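Local coordinates for protein short-chain dehydrogenase/reductase SDR (Burkholderia phymatum, PDB 5IG2) that binds NAD and, as a member of the short-chain dehydrogenase/reductase family, probably interconverts alcohols and carbonyl compounds by hydride transfer with that cofactor, at residues V118-V123 with I163-K168; S111-W117 with R210-N216. One frame throughout, in Å; residues are numbered along the deposited sequence.

Helix 112-140 is common to both contacts: its N-cap Ser111 and first turns, 112-117, meet the loop 210-216 in contact 2, and the next turns, 118-123, pack on helix 162-185 in contact 1. The centres lie about 12 Å apart, contact 1 being the deeper one. Both segments of contact 1 fall between the two of contact 2 in the sequence. They meet directly, since Ile163 CG1 lies 3.5 Å from Trp115 CE2. In this Rossmann-type fold one helix thus packs on the Ile163/Ser167 side of helix 162-185, next to the side that carries Tyr164 and Lys168 to NAD, while its start holds the segment that follows the NAD-binding residue Arg208. Both contacts also touch the second subunit.

Contact 1 (V118-V123 with I163-K168); sequences VFGVNV and IYNASK. With NAD (nicotinamide-adenine-dinucleotide), chain F; ACT (acetate ion), chain G.
The active-site helix of the short-chain dehydrogenase fold, 162-185, carries the Tyr-X-X-X-Lys pair Tyr164 and Lys168, and in this contact it lies against helix 112-140. Their axes run roughly parallel, 33° apart, with a closest approach of 9.4 Å. Ser167 enters as a knob among Val118, Phe119, Asn122 and Val123. Its CB sits over the face of the Phe119 ring, 4.1 Å from the centroid and almost on the ring normal, a CH-pi contact, while Ala166 CB meets the same ring at its edge. Val118 CB abuts Ile163 CG2 at 3.6 Å, on the apolar side, where Phe119 also packs on Phe119 of the second subunit.

With chi1 at 70°, Ser167 OG is turned back to its own helix and donates to Tyr164 O, which also accepts from Lys168 N. The hydroxyl in turn accepts from Asn122 ND2 at 3.1 Å; the N-H points at it with an angle of 159°, and the oxygen lies near the amide plane. Asn122 OD1 is taken by Val101 N, so both ends of the amide are held and its rotation is fixed. The amide stands nearly at right angles to the plane of the Tyr164 ring, ND2 approaching CD1.

At the polar ends, Tyr164 OH accepts from NAD O2D at 2.7 Å and donates to OXT of an acetate, probably from the crystallisation liquor, which Ser151 OG also holds. Lys168 NZ donates to NAD O2D and to O3D, and to Thr149 O. A water bridges Lys168 NZ and Asn122 O, 2.8 Å from each, tying the lysine to the widened turn at 120-123. This Asn–water–Lys arrangement beside the tyrosine and the nicotinamide ribose matches the one that in classical SDR enzymes is thought to serve as a proton relay.

Contact 2 (S111-W117 with R210-N216); sequences SANDWAW and RPEALRN
The Trp117 indole carries Arg210 CB over one face of its six-membered ring, a CH-pi contact 3.8 Å from the centroid and 20° off the normal. Farther along the same side chain, a face of the Arg210 guanidinium covers Trp117 CE3, with the two planes tilted 36° apart. At the guanidinium edge lies Asp114, whose OD1 takes both NH1, at 3.0 Å, and NH2, at 2.9 Å, in an end-on salt bridge to one oxygen. The bend of the arginine at chi3 (-71°) swings the group back across the indole to reach it. NH2 has a second carboxylate in Glu207, and NH1 also donates to Leu214 O, which fixes the flat group from several sides.

Asp114 OD1 accepts a third bond, from Asn216 ND2 at 2.8 Å; this one is nearly straight and arrives on the syn side. The other end of that amide, OD1, accepts from Ser111 OG at 2.6 Å. Beside it, Asn113 ND2 donates to Arg215 O at 3.1 Å, from above the carbonyl plane, while Leu214 CD1 packs on Trp117 CB.

Ser111 OG accepts from Asp114 N, and Asp114 OD2 from Ser111 N. These reciprocal bonds make the capping box that starts helix 112-140, here doubling as the docking site for the loop following strand 189-194.

Contact 1 (V118-V123 with I163-K168)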
# COMPACT_ATOMS: atom_id res chain seq x y z
N VAL B 118 -7.09 -18.55 -55.24
CA VAL B 118 -7.84 -17.33 -54.96
C VAL B 118 -9.16 -17.33 -55.71
O VAL B 118 -10.21 -16.97 -55.16
CB VAL B 118 -7.00 -16.08 -55.31
CG1 VAL B 118 -7.79 -14.80 -55.02
CG2 VAL B 118 -5.69 -16.10 -54.54
N PHE B 119 -9.14 -17.73 -56.98
CA PHE B 119 -10.39 -17.69 -57.73
C PHE B 119 -11.34 -18.79 -57.28
O PHE B 119 -12.56 -18.61 -57.32
CB PHE B 119 -10.11 -17.75 -59.23
CG PHE B 119 -9.95 -16.39 -59.86
CD1 PHE B 119 -8.80 -15.65 -59.64
CD2 PHE B 119 -10.98 -15.82 -60.60
CE1 PHE B 119 -8.66 -14.37 -60.19
CE2 PHE B 119 -10.85 -14.56 -61.15
CZ PHE B 119 -9.69 -13.83 -60.94
N GLY B 120 -10.80 -19.92 -56.82
CA GLY B 120 -11.66 -20.98 -56.33
C GLY B 120 -12.46 -20.57 -55.11
O GLY B 120 -13.64 -20.89 -55.00
N VAL B 121 -11.83 -19.85 -54.19
CA VAL B 121 -12.56 -19.40 -53.01
C VAL B 121 -13.36 -18.14 -53.32
O VAL B 121 -14.58 -18.09 -53.08
CB VAL B 121 -11.60 -19.15 -51.83
CG1 VAL B 121 -12.41 -18.76 -50.58
CG2 VAL B 121 -10.71 -20.38 -51.59
N ASN B 122 -12.69 -17.12 -53.86
CA ASN B 122 -13.26 -15.78 -53.94
C ASN B 122 -14.32 -15.66 -55.02
O ASN B 122 -15.27 -14.88 -54.87
CB ASN B 122 -12.17 -14.75 -54.20
CG ASN B 122 -11.22 -14.58 -53.03
OD1 ASN B 122 -11.24 -15.37 -52.08
ND2 ASN B 122 -10.40 -13.53 -53.08
N VAL B 123 -14.19 -16.40 -56.12
CA VAL B 123 -15.18 -16.33 -57.18
C VAL B 123 -16.07 -17.57 -57.16
O VAL B 123 -17.30 -17.46 -57.01
CB VAL B 123 -14.51 -16.16 -58.56
CG1 VAL B 123 -15.57 -16.21 -59.67
CG2 VAL B 123 -13.73 -14.84 -58.58
N ILE B 163 -4.22 -10.67 -58.55
CA ILE B 163 -5.08 -11.86 -58.50
C ILE B 163 -6.26 -11.60 -57.60
O ILE B 163 -7.41 -11.91 -57.94
CB ILE B 163 -4.28 -13.09 -58.04
CG1 ILE B 163 -3.22 -13.46 -59.08
CG2 ILE B 163 -5.22 -14.28 -57.87
CD1 ILE B 163 -2.37 -14.65 -58.66
N TYR B 164 -6.00 -11.03 -56.43
CA TYR B 164 -7.06 -10.68 -55.49
C TYR B 164 -7.98 -9.62 -56.08
O TYR B 164 -9.21 -9.76 -56.05
CB TYR B 164 -6.42 -10.20 -54.19
CG TYR B 164 -7.39 -9.87 -53.07
CD1 TYR B 164 -7.94 -10.88 -52.28
CD2 TYR B 164 -7.73 -8.55 -52.79
CE1 TYR B 164 -8.81 -10.59 -51.23
CE2 TYR B 164 -8.60 -8.24 -51.74
CZ TYR B 164 -9.13 -9.26 -50.97
OH TYR B 164 -9.99 -8.95 -49.94
N ASN B 165 -7.40 -8.55 -56.65
CA ASN B 165 -8.19 -7.51 -57.31
C ASN B 165 -9.13 -8.11 -58.33
O ASN B 165 -10.33 -7.84 -58.33
CB ASN B 165 -7.28 -6.48 -58.00
CG ASN B 165 -6.37 -5.74 -57.03
OD1 ASN B 165 -6.60 -5.73 -55.82
ND2 ASN B 165 -5.32 -5.10 -57.58
N ALA B 166 -8.58 -8.94 -59.22
CA ALA B 166 -9.37 -9.52 -60.31
C ALA B 166 -10.53 -10.33 -59.76
O ALA B 166 -11.67 -10.22 -60.25
CB ALA B 166 -8.47 -10.37 -61.21
N SER B 167 -10.28 -11.12 -58.72
CA SER B 167 -11.35 -11.93 -58.15
C SER B 167 -12.44 -11.05 -57.55
O SER B 167 -13.64 -11.36 -57.66
CB SER B 167 -10.79 -12.92 -57.11
OG SER B 167 -10.35 -12.27 -55.92
N LYS B 168 -12.06 -9.93 -56.94
CA LYS B 168 -13.04 -9.07 -56.32
C LYS B 168 -13.80 -8.22 -57.34
O LYS B 168 -14.98 -7.93 -57.13
CB LYS B 168 -12.36 -8.19 -55.26
CG LYS B 168 -11.78 -9.00 -54.09
CD LYS B 168 -12.87 -9.84 -53.41
CE LYS B 168 -12.38 -10.44 -52.09
NZ LYS B 168 -13.50 -11.12 -51.36
PA NAD F . -10.54 -13.91 -42.19
O1A NAD F . -9.31 -14.65 -42.53
O2A NAD F . -10.57 -13.39 -40.75
O5B NAD F . -11.87 -14.74 -42.47
C5B NAD F . -12.06 -15.44 -43.71
C4B NAD F . -12.44 -16.85 -43.36
O4B NAD F . -12.68 -17.60 -44.58
C3B NAD F . -11.39 -17.64 -42.56
O3B NAD F . -11.94 -18.15 -41.35
C2B NAD F . -11.00 -18.78 -43.51
O2B NAD F . -10.72 -20.00 -42.81
C1B NAD F . -12.25 -18.92 -44.35
N9A NAD F . -12.05 -19.58 -45.63
C8A NAD F . -10.99 -19.44 -46.49
N7A NAD F . -11.01 -20.25 -47.51
C5A NAD F . -12.18 -20.98 -47.33
C6A NAD F . -12.78 -22.01 -48.07
N6A NAD F . -12.22 -22.58 -49.14
N1A NAD F . -13.96 -22.49 -47.63
C2A NAD F . -14.49 -21.98 -46.52
N3A NAD F . -14.01 -21.02 -45.72
C4A NAD F . -12.84 -20.56 -46.18
O3 NAD F . -10.70 -12.68 -43.18
PN NAD F . -11.91 -11.65 -43.42
O1N NAD F . -12.92 -11.80 -42.35
O2N NAD F . -11.29 -10.33 -43.66
O5D NAD F . -12.46 -12.22 -44.81
C5D NAD F . -13.86 -12.18 -45.13
C4D NAD F . -14.01 -11.55 -46.49
O4D NAD F . -13.74 -10.13 -46.42
C3D NAD F . -13.09 -12.11 -47.58
O3D NAD F . -13.83 -12.30 -48.78
C2D NAD F . -12.07 -10.98 -47.78
O2D NAD F . -11.53 -11.01 -49.10
C1D NAD F . -12.98 -9.78 -47.54
N1N NAD F . -12.29 -8.43 -47.26
C2N NAD F . -11.49 -8.33 -46.19
C3N NAD F . -10.89 -7.12 -45.89
C7N NAD F . -10.11 -6.87 -44.63
O7N NAD F . -9.34 -5.90 -44.57
N7N NAD F . -10.20 -7.77 -43.66
C4N NAD F . -11.14 -6.03 -46.71
C5N NAD F . -11.98 -6.16 -47.80
C6N NAD F . -12.55 -7.38 -48.07
C ACT G . -8.61 -5.93 -48.90
O ACT G . -8.39 -4.70 -49.06
OXT ACT G . -9.57 -6.41 -49.55
CH3 ACT G . -7.79 -6.79 -47.98
O HOH W 1 -14.91 -13.23 -52.59

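Contact 2 (S111-W117 with R210-N216)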
# COMPACT_ATOMS: atom_id res chain seq x y z
N SER B 111 1.95 -18.04 -59.17
CA SER B 111 1.85 -19.33 -59.82
C SER B 111 0.44 -19.59 -60.33
O SER B 111 -0.52 -18.92 -59.94
CB SER B 111 2.24 -20.44 -58.85
OG SER B 111 1.30 -20.47 -57.79
N ALA B 112 0.32 -20.59 -61.22
CA ALA B 112 -1.01 -21.07 -61.60
C ALA B 112 -1.80 -21.49 -60.37
O ALA B 112 -3.01 -21.24 -60.28
CB ALA B 112 -0.88 -22.24 -62.58
N ASN B 113 -1.14 -22.12 -59.40
CA ASN B 113 -1.82 -22.53 -58.17
C ASN B 113 -2.37 -21.32 -57.41
O ASN B 113 -3.43 -21.41 -56.78
CB ASN B 113 -0.87 -23.33 -57.27
CG ASN B 113 -0.73 -24.79 -57.69
OD1 ASN B 113 -1.47 -25.29 -58.54
ND2 ASN B 113 0.22 -25.48 -57.08
N ASP B 114 -1.64 -20.20 -57.44
CA ASP B 114 -2.14 -19.00 -56.77
C ASP B 114 -3.46 -18.54 -57.39
O ASP B 114 -4.42 -18.21 -56.68
CB ASP B 114 -1.12 -17.86 -56.85
CG ASP B 114 0.14 -18.12 -56.03
OD1 ASP B 114 0.10 -18.90 -55.06
OD2 ASP B 114 1.19 -17.53 -56.39
N TRP B 115 -3.51 -18.50 -58.73
CA TRP B 115 -4.74 -18.13 -59.42
C TRP B 115 -5.87 -19.10 -59.08
O TRP B 115 -6.99 -18.68 -58.78
CB TRP B 115 -4.52 -18.10 -60.93
CG TRP B 115 -3.69 -16.95 -61.43
CD1 TRP B 115 -2.34 -16.94 -61.63
CD2 TRP B 115 -4.16 -15.66 -61.84
NE1 TRP B 115 -1.94 -15.71 -62.10
CE2 TRP B 115 -3.04 -14.91 -62.25
CE3 TRP B 115 -5.42 -15.07 -61.89
CZ2 TRP B 115 -3.14 -13.59 -62.70
CZ3 TRP B 115 -5.52 -13.75 -62.34
CH2 TRP B 115 -4.39 -13.03 -62.74
N ALA B 116 -5.60 -20.41 -59.17
CA ALA B 116 -6.64 -21.40 -58.88
C ALA B 116 -7.15 -21.28 -57.45
O ALA B 116 -8.35 -21.45 -57.19
CB ALA B 116 -6.09 -22.80 -59.14
N TRP B 117 -6.25 -21.03 -56.50
CA TRP B 117 -6.65 -20.94 -55.10
C TRP B 117 -7.56 -19.74 -54.87
O TRP B 117 -8.69 -19.88 -54.37
CB TRP B 117 -5.41 -20.85 -54.21
CG TRP B 117 -5.71 -20.68 -52.73
CD1 TRP B 117 -6.69 -21.32 -52.02
CD2 TRP B 117 -5.03 -19.82 -51.81
NE1 TRP B 117 -6.64 -20.91 -50.70
CE2 TRP B 117 -5.63 -19.99 -50.55
CE3 TRP B 117 -3.96 -18.92 -51.94
CZ2 TRP B 117 -5.20 -19.30 -49.41
CZ3 TRP B 117 -3.53 -18.22 -50.80
CH2 TRP B 117 -4.16 -18.42 -49.55
N ARG B 210 -4.66 -22.45 -47.21
CA ARG B 210 -4.42 -22.88 -48.59
C ARG B 210 -4.36 -24.40 -48.61
O ARG B 210 -3.66 -25.00 -47.78
CB ARG B 210 -3.13 -22.29 -49.15
CG ARG B 210 -2.84 -22.72 -50.60
CD ARG B 210 -1.37 -22.55 -50.99
NE ARG B 210 -1.00 -21.14 -51.13
CZ ARG B 210 -0.86 -20.51 -52.29
NH1 ARG B 210 -1.03 -21.15 -53.44
NH2 ARG B 210 -0.52 -19.22 -52.29
N PRO B 211 -5.10 -25.06 -49.50
CA PRO B 211 -5.06 -26.53 -49.54
C PRO B 211 -3.70 -27.03 -49.99
O PRO B 211 -3.00 -26.37 -50.76
CB PRO B 211 -6.15 -26.89 -50.56
CG PRO B 211 -6.32 -25.69 -51.37
CD PRO B 211 -6.05 -24.51 -50.48
N GLU B 212 -3.34 -28.22 -49.50
CA GLU B 212 -2.01 -28.75 -49.78
C GLU B 212 -1.78 -28.92 -51.27
O GLU B 212 -0.67 -28.69 -51.76
CB GLU B 212 -1.83 -30.08 -49.04
CG GLU B 212 -0.52 -30.83 -49.37
CD GLU B 212 0.71 -30.24 -48.68
OE1 GLU B 212 1.84 -30.65 -49.03
OE2 GLU B 212 0.56 -29.37 -47.79
N ALA B 213 -2.82 -29.28 -52.02
CA ALA B 213 -2.65 -29.51 -53.45
C ALA B 213 -2.30 -28.23 -54.21
O ALA B 213 -1.75 -28.32 -55.31
CB ALA B 213 -3.92 -30.13 -54.03
N LEU B 214 -2.58 -27.06 -53.65
CA LEU B 214 -2.26 -25.81 -54.32
C LEU B 214 -1.05 -25.10 -53.72
O LEU B 214 -0.83 -23.92 -54.01
CB LEU B 214 -3.48 -24.89 -54.29
CG LEU B 214 -4.67 -25.47 -55.07
CD1 LEU B 214 -5.95 -24.65 -54.88
CD2 LEU B 214 -4.30 -25.58 -56.54
N ARG B 215 -0.25 -25.79 -52.91
CA ARG B 215 0.95 -25.18 -52.37
C ARG B 215 1.97 -24.89 -53.47
O ARG B 215 1.98 -25.52 -54.54
CB ARG B 215 1.59 -26.07 -51.32
CG ARG B 215 0.73 -26.28 -50.11
CD ARG B 215 1.56 -26.35 -48.85
NE ARG B 215 0.85 -27.04 -47.78
CZ ARG B 215 -0.14 -26.52 -47.06
NH1 ARG B 215 -0.72 -27.25 -46.12
NH2 ARG B 215 -0.55 -25.28 -47.29
N ASN B 216 2.83 -23.92 -53.19
CA ASN B 216 3.91 -23.53 -54.09
C ASN B 216 5.21 -24.18 -53.62
O ASN B 216 5.61 -24.00 -52.46
CB ASN B 216 4.07 -22.01 -54.12
CG ASN B 216 2.86 -21.32 -54.71
OD1 ASN B 216 2.35 -21.74 -55.76
ND2 ASN B 216 2.38 -20.27 -54.05